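Local coordinates for protein GNA33 (PDB 2G5D) that probably cleaves the beta-1,4 linkage between N-acetylmuramic acid and N-acetylglucosamine in peptidoglycan, forming a 1,6-anhydro bond, as a lytic transglycosylase, at residues E123-G128 against R247-S252; G130-R135 against L228-D233. All blocks are in the same frame, centred on the assembly; numbering follows the deposited sequence.

In the fold
Both contacts belong to the MltA-specific insert domain: contact 1 holds strand 116-129, and the loop that follows that strand makes contact 2. Contact 1 is largely buried: a parallel strand pairing held by backbone hydrogen bonds and a salt bridge. Contact 2 lies nearer the surface, where the loop meets strand 227-231 and the residue just after it through a tyrosine face, methylene groups and a distant charge pair. Their centres are about 10 Å apart, and contact 2 is nested in the chain between the segments of contact 1. Strands 116-129 and 227-231 are neighbours; Lys-127 O probably accepts a hydrogen bond from Glu-232 N, and Leu-126 packs on Ala-231.

Contact 1 of 2, residues E123-G128 against R247-S252; sequences EPVLKG and RLKTPS
Val-125, Leu-126 and Lys-127 pair in register with Arg-247, Leu-248 and Lys-249 in a short parallel beta ladder that joins strands 116-129 and 246-249 of the MltA-specific insert domain. The segments are strongly twisted, their directions 48° apart. The tight part is the backbone. Leu-126 grips the opposing strand through both polar atoms: its N donates to Arg-247 O at 2.9 Å, nearly in line with that carbonyl, and its O accepts Lys-249 N at 2.8 Å from above the carbonyl plane. Toward the ends the ladder slackens, with Gly-128 N 3.3 Å from Lys-249 O and only a weak bond from Arg-247 N to Pro-124 O. Between these bonds, CA-H...O contacts such as Leu-248 CA to Leu-126 O knit the strands further.

Leu-126 and Leu-248 share one face, where CG of the first lies 4.2 Å from CD2 of the second; helix 234-243 covers Leu-126 through Met-240 and Glu-236. On the other face Val-125 CG1 lies 3.6 Å from Lys-249 CB, while the lysine chain bends off to place NZ at Tyr-255 OH. The solvent side is much looser: Lys-127 is exposed, and exposed Pro-251 touches the strand mainly through CD, against Gly-128 O.

At the inner end the extended Glu-123 chain, with CG anti to the backbone N (chi1 -177°), crosses Arg-247 at about a right angle and forms a salt bridge with it. Asp-324 takes NH1 of this arginine in a second salt bridge, and Tyr-391 adds a cation-pi contact. Carboxylate and guanidinium planes of the first pair stand 67° apart, and Arg-247 NH2 meets Glu-123 OE1 from above the carboxylate plane, at 2.9 Å.

Contact 2 of 2, residues G130-R135 against L228-D233; sequences GRRTER and LGYAED
Over the centre of the Tyr-230 ring sits Arg-132 CB, 3.8 Å from the centroid and 10° off the normal, a CH-pi contact that ties a surface loop to a strand. Tyr-230 has CG beside the backbone N and anti to the carbonyl carbon (chi1 -69°), which points the ring at the loop with one face against Arg-132; the arginine chain then extends away, leaving its guanidinium beyond the ring. Packing is closest at the adjoining peptide, where Tyr-230 CD1 comes within 3.2 Å of Arg-131 C.

Arg-135 and Glu-232 form the other large part of the contact. Glu-232 CG lies 3.4 Å from Arg-135 O, and the glutamate chain, extended beyond CG, brings its carboxylate alongside the arginine chain. There OE1 of Glu-232 meets the CD methylene of Arg-135 at 3.4 Å. The guanidinium is turned only 17° from the carboxylate plane, yet Arg-135 NH1 stays 4.2 Å from Glu-232 OE2, too far for a salt bridge, though the opposite charges probably attract weakly.

Backbone hydrogen bonds between Tyr-230 and Asp-129 and between Ala-231 and Phe-138 place strand 227-231 between strands 116-129 and 138-141, antiparallel to both; the loop is thus a crossover connection spanning the middle strand.

Contact 1 of 2, residues E123-G128 against R247-S252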
loop_
_atom_site.group_PDB
_atom_site.type_symbol
_atom_site.label_atom_id
_atom_site.label_comp_id
_atom_site.label_asym_id
_atom_site.label_seq_id
_atom_site.Cartn_x
_atom_site.Cartn_y
_atom_site.Cartn_z
ATOM N N GLU A 123 -5.979 3.427 5.909
ATOM C CA GLU A 123 -6.920 2.326 5.927
ATOM C C GLU A 123 -8.328 2.832 6.263
ATOM O O GLU A 123 -8.593 3.251 7.389
ATOM C CB GLU A 123 -6.474 1.245 6.918
ATOM C CG GLU A 123 -7.412 0.021 6.912
ATOM C CD GLU A 123 -7.074 -1.010 7.970
ATOM O OE1 GLU A 123 -6.241 -0.730 8.855
ATOM O OE2 GLU A 123 -7.663 -2.108 7.929
ATOM N N PRO A 124 -9.250 2.801 5.284
ATOM C CA PRO A 124 -10.593 3.326 5.597
ATOM C C PRO A 124 -11.417 2.454 6.553
ATOM O O PRO A 124 -11.278 1.227 6.569
ATOM C CB PRO A 124 -11.273 3.408 4.229
ATOM C CG PRO A 124 -10.556 2.422 3.381
ATOM C CD PRO A 124 -9.143 2.322 3.896
ATOM N N VAL A 125 -12.241 3.124 7.362
ATOM C CA VAL A 125 -13.329 2.502 8.132
ATOM C C VAL A 125 -14.655 2.812 7.422
ATOM O O VAL A 125 -14.922 3.946 7.066
ATOM C CB VAL A 125 -13.358 3.005 9.618
ATOM C CG1 VAL A 125 -14.588 2.464 10.389
ATOM C CG2 VAL A 125 -12.115 2.591 10.320
ATOM N N LEU A 126 -15.473 1.800 7.177
ATOM C CA LEU A 126 -16.793 2.088 6.611
ATOM C C LEU A 126 -17.898 1.339 7.320
ATOM O O LEU A 126 -17.728 0.193 7.698
ATOM C CB LEU A 126 -16.848 1.893 5.079
ATOM C CG LEU A 126 -16.186 0.755 4.292
ATOM C CD1 LEU A 126 -16.904 0.553 2.975
ATOM C CD2 LEU A 126 -14.660 1.036 4.066
ATOM N N LYS A 127 -19.020 2.023 7.523
ATOM C CA LYS A 127 -20.203 1.408 8.133
ATOM C C LYS A 127 -20.675 0.208 7.299
ATOM O O LYS A 127 -20.690 0.253 6.065
ATOM C CB LYS A 127 -21.327 2.435 8.276
ATOM C CG LYS A 127 -21.027 3.590 9.211
ATOM C CD LYS A 127 -22.163 4.613 9.132
ATOM C CE LYS A 127 -22.057 5.660 10.215
ATOM N NZ LYS A 127 -23.320 6.459 10.299
ATOM N N GLY A 128 -21.036 -0.872 7.981
ATOM C CA GLY A 128 -21.416 -2.102 7.302
ATOM C C GLY A 128 -21.785 -3.182 8.290
ATOM O O GLY A 128 -21.964 -2.897 9.469
ATOM N N ARG A 247 -11.901 -1.780 6.785
ATOM C CA ARG A 247 -12.455 -2.304 8.009
ATOM C C ARG A 247 -13.927 -1.919 8.017
ATOM O O ARG A 247 -14.257 -0.737 7.890
ATOM C CB ARG A 247 -11.718 -1.641 9.179
ATOM C CG ARG A 247 -11.382 -2.535 10.312
ATOM C CD ARG A 247 -10.626 -1.762 11.368
ATOM N NE ARG A 247 -9.208 -1.635 11.044
ATOM C CZ ARG A 247 -8.248 -1.458 11.946
ATOM N NH1 ARG A 247 -8.548 -1.381 13.235
ATOM N NH2 ARG A 247 -6.986 -1.356 11.556
ATOM N N LEU A 248 -14.815 -2.904 8.132
ATOM C CA LEU A 248 -16.240 -2.610 8.335
ATOM C C LEU A 248 -16.500 -2.291 9.803
ATOM O O LEU A 248 -16.034 -3.009 10.676
ATOM C CB LEU A 248 -17.139 -3.763 7.881
ATOM C CG LEU A 248 -17.082 -4.235 6.425
ATOM C CD1 LEU A 248 -17.990 -5.464 6.255
ATOM C CD2 LEU A 248 -17.452 -3.123 5.408
ATOM N N LYS A 249 -17.206 -1.197 10.076
ATOM C CA LYS A 249 -17.615 -0.887 11.448
ATOM C C LYS A 249 -19.093 -1.203 11.581
ATOM O O LYS A 249 -19.929 -0.492 11.019
ATOM C CB LYS A 249 -17.315 0.569 11.837
ATOM C CG LYS A 249 -17.736 0.954 13.262
ATOM C CD LYS A 249 -16.772 1.973 13.869
ATOM C CE LYS A 249 -17.036 2.196 15.350
ATOM N NZ LYS A 249 -15.762 2.365 16.106
ATOM N N THR A 250 -19.393 -2.290 12.302
ATOM C CA THR A 250 -20.766 -2.799 12.444
ATOM C C THR A 250 -21.584 -1.865 13.345
ATOM O O THR A 250 -20.995 -1.100 14.106
ATOM C CB THR A 250 -20.793 -4.274 12.954
ATOM O OG1 THR A 250 -20.465 -4.331 14.351
ATOM C CG2 THR A 250 -19.834 -5.169 12.139
ATOM N N PRO A 251 -22.939 -1.911 13.263
ATOM C CA PRO A 251 -23.754 -0.973 14.052
ATOM C C PRO A 251 -23.452 -0.929 15.565
ATOM O O PRO A 251 -23.738 0.087 16.217
ATOM C CB PRO A 251 -25.191 -1.448 13.786
ATOM C CG PRO A 251 -25.115 -2.102 12.430
ATOM C CD PRO A 251 -23.783 -2.796 12.431
ATOM N N SER A 252 -22.879 -2.006 16.105
ATOM C CA SER A 252 -22.531 -2.073 17.526
ATOM C C SER A 252 -21.095 -1.612 17.832
ATOM O O SER A 252 -20.678 -1.600 18.994
ATOM C CB SER A 252 -22.778 -3.482 18.080
ATOM O OG SER A 252 -22.049 -4.448 17.349
#

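Contact 2 of 2, residues G130-R135 against L228-D233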
loop_
_atom_site.group_PDB
_atom_site.type_symbol
_atom_site.label_atom_id
_atom_site.label_comp_id
_atom_site.label_asym_id
_atom_site.label_seq_id
_atom_site.Cartn_x
_atom_site.Cartn_y
_atom_site.Cartn_z
ATOM N N GLY A 130 -21.721 -7.910 8.937
ATOM C CA GLY A 130 -21.338 -9.252 8.495
ATOM C C GLY A 130 -22.474 -9.942 7.760
ATOM O O GLY A 130 -22.304 -11.045 7.248
ATOM N N ARG A 131 -23.622 -9.263 7.710
ATOM C CA ARG A 131 -24.851 -9.746 7.091
ATOM C C ARG A 131 -25.423 -8.682 6.191
ATOM O O ARG A 131 -25.059 -7.509 6.284
ATOM C CB ARG A 131 -25.914 -9.957 8.154
ATOM C CG ARG A 131 -26.055 -11.325 8.734
ATOM C CD ARG A 131 -27.110 -11.254 9.838
ATOM N NE ARG A 131 -26.923 -10.049 10.660
ATOM C CZ ARG A 131 -27.870 -9.158 10.971
ATOM N NH1 ARG A 131 -29.118 -9.316 10.555
ATOM N NH2 ARG A 131 -27.560 -8.103 11.721
ATOM N N ARG A 132 -26.360 -9.085 5.345
ATOM C CA ARG A 132 -27.178 -8.125 4.631
ATOM C C ARG A 132 -28.240 -7.623 5.608
ATOM O O ARG A 132 -28.889 -8.411 6.266
ATOM C CB ARG A 132 -27.822 -8.787 3.419
ATOM C CG ARG A 132 -28.370 -7.814 2.405
ATOM C CD ARG A 132 -29.307 -8.514 1.454
ATOM N NE ARG A 132 -29.877 -7.578 0.489
ATOM C CZ ARG A 132 -31.034 -7.756 -0.147
ATOM N NH1 ARG A 132 -31.778 -8.838 0.081
ATOM N NH2 ARG A 132 -31.459 -6.839 -1.012
ATOM N N THR A 133 -28.374 -6.307 5.726
ATOM C CA THR A 133 -29.430 -5.692 6.523
ATOM C C THR A 133 -30.096 -4.606 5.679
ATOM O O THR A 133 -29.692 -4.363 4.541
ATOM C CB THR A 133 -28.887 -5.050 7.833
ATOM O OG1 THR A 133 -27.963 -3.997 7.505
ATOM C CG2 THR A 133 -28.201 -6.091 8.732
ATOM N N GLU A 134 -31.106 -3.949 6.243
ATOM C CA GLU A 134 -31.783 -2.844 5.569
ATOM C C GLU A 134 -30.786 -1.733 5.213
ATOM O O GLU A 134 -30.842 -1.155 4.124
ATOM C CB GLU A 134 -32.921 -2.301 6.447
ATOM C CG GLU A 134 -33.775 -1.230 5.773
ATOM C CD GLU A 134 -34.864 -0.671 6.689
ATOM O OE1 GLU A 134 -35.910 -1.339 6.867
ATOM O OE2 GLU A 134 -34.674 0.442 7.234
ATOM N N ARG A 135 -29.873 -1.470 6.143
ATOM C CA ARG A 135 -28.826 -0.459 6.011
ATOM C C ARG A 135 -27.640 -0.898 5.136
ATOM O O ARG A 135 -27.101 -0.096 4.372
ATOM C CB ARG A 135 -28.285 -0.110 7.398
ATOM C CG ARG A 135 -29.006 0.983 8.127
ATOM C CD ARG A 135 -28.007 1.723 8.997
ATOM N NE ARG A 135 -28.657 2.665 9.896
ATOM C CZ ARG A 135 -28.959 3.925 9.591
ATOM N NH1 ARG A 135 -28.664 4.418 8.394
ATOM N NH2 ARG A 135 -29.555 4.699 10.497
ATOM N N LEU A 228 -17.844 -11.374 2.237
ATOM C CA LEU A 228 -17.203 -11.177 3.534
ATOM C C LEU A 228 -18.011 -10.257 4.444
ATOM O O LEU A 228 -17.731 -10.139 5.635
ATOM C CB LEU A 228 -15.776 -10.637 3.355
ATOM C CG LEU A 228 -14.867 -11.308 2.311
ATOM C CD1 LEU A 228 -13.542 -10.581 2.255
ATOM C CD2 LEU A 228 -14.645 -12.785 2.576
ATOM N N GLY A 229 -19.021 -9.614 3.877
ATOM C CA GLY A 229 -19.819 -8.662 4.613
ATOM C C GLY A 229 -20.448 -7.694 3.654
ATOM O O GLY A 229 -20.343 -7.862 2.434
ATOM N N TYR A 230 -21.106 -6.681 4.213
ATOM C CA TYR A 230 -21.895 -5.731 3.444
ATOM C C TYR A 230 -21.584 -4.306 3.879
ATOM O O TYR A 230 -21.507 -4.028 5.070
ATOM C CB TYR A 230 -23.397 -6.037 3.593
ATOM C CG TYR A 230 -23.807 -7.329 2.920
ATOM C CD1 TYR A 230 -23.583 -8.560 3.537
ATOM C CD2 TYR A 230 -24.383 -7.321 1.656
ATOM C CE1 TYR A 230 -23.939 -9.748 2.916
ATOM C CE2 TYR A 230 -24.743 -8.507 1.019
ATOM C CZ TYR A 230 -24.512 -9.712 1.653
ATOM O OH TYR A 230 -24.866 -10.889 1.037
ATOM N N ALA A 231 -21.396 -3.418 2.902
ATOM C CA ALA A 231 -21.176 -1.995 3.158
ATOM C C ALA A 231 -22.485 -1.207 3.056
ATOM O O ALA A 231 -23.375 -1.559 2.276
ATOM C CB ALA A 231 -20.155 -1.445 2.175
ATOM N N GLU A 232 -22.599 -0.124 3.817
ATOM C CA GLU A 232 -23.786 0.727 3.736
ATOM C C GLU A 232 -23.788 1.567 2.456
ATOM O O GLU A 232 -24.831 1.707 1.792
ATOM C CB GLU A 232 -23.910 1.637 4.968
ATOM C CG GLU A 232 -24.421 0.915 6.209
ATOM C CD GLU A 232 -24.691 1.838 7.369
ATOM O OE1 GLU A 232 -24.673 1.352 8.529
ATOM O OE2 GLU A 232 -24.920 3.043 7.130
ATOM N N ASP A 233 -22.612 2.103 2.124
ATOM C CA ASP A 233 -22.435 3.053 1.036
ATOM C C ASP A 233 -21.517 2.476 -0.051
ATOM O O ASP A 233 -20.409 2.052 0.264
ATOM C CB ASP A 233 -21.839 4.356 1.587
ATOM C CG ASP A 233 -21.738 5.442 0.542
ATOM O OD1 ASP A 233 -22.741 6.148 0.324
ATOM O OD2 ASP A 233 -20.659 5.603 -0.070
#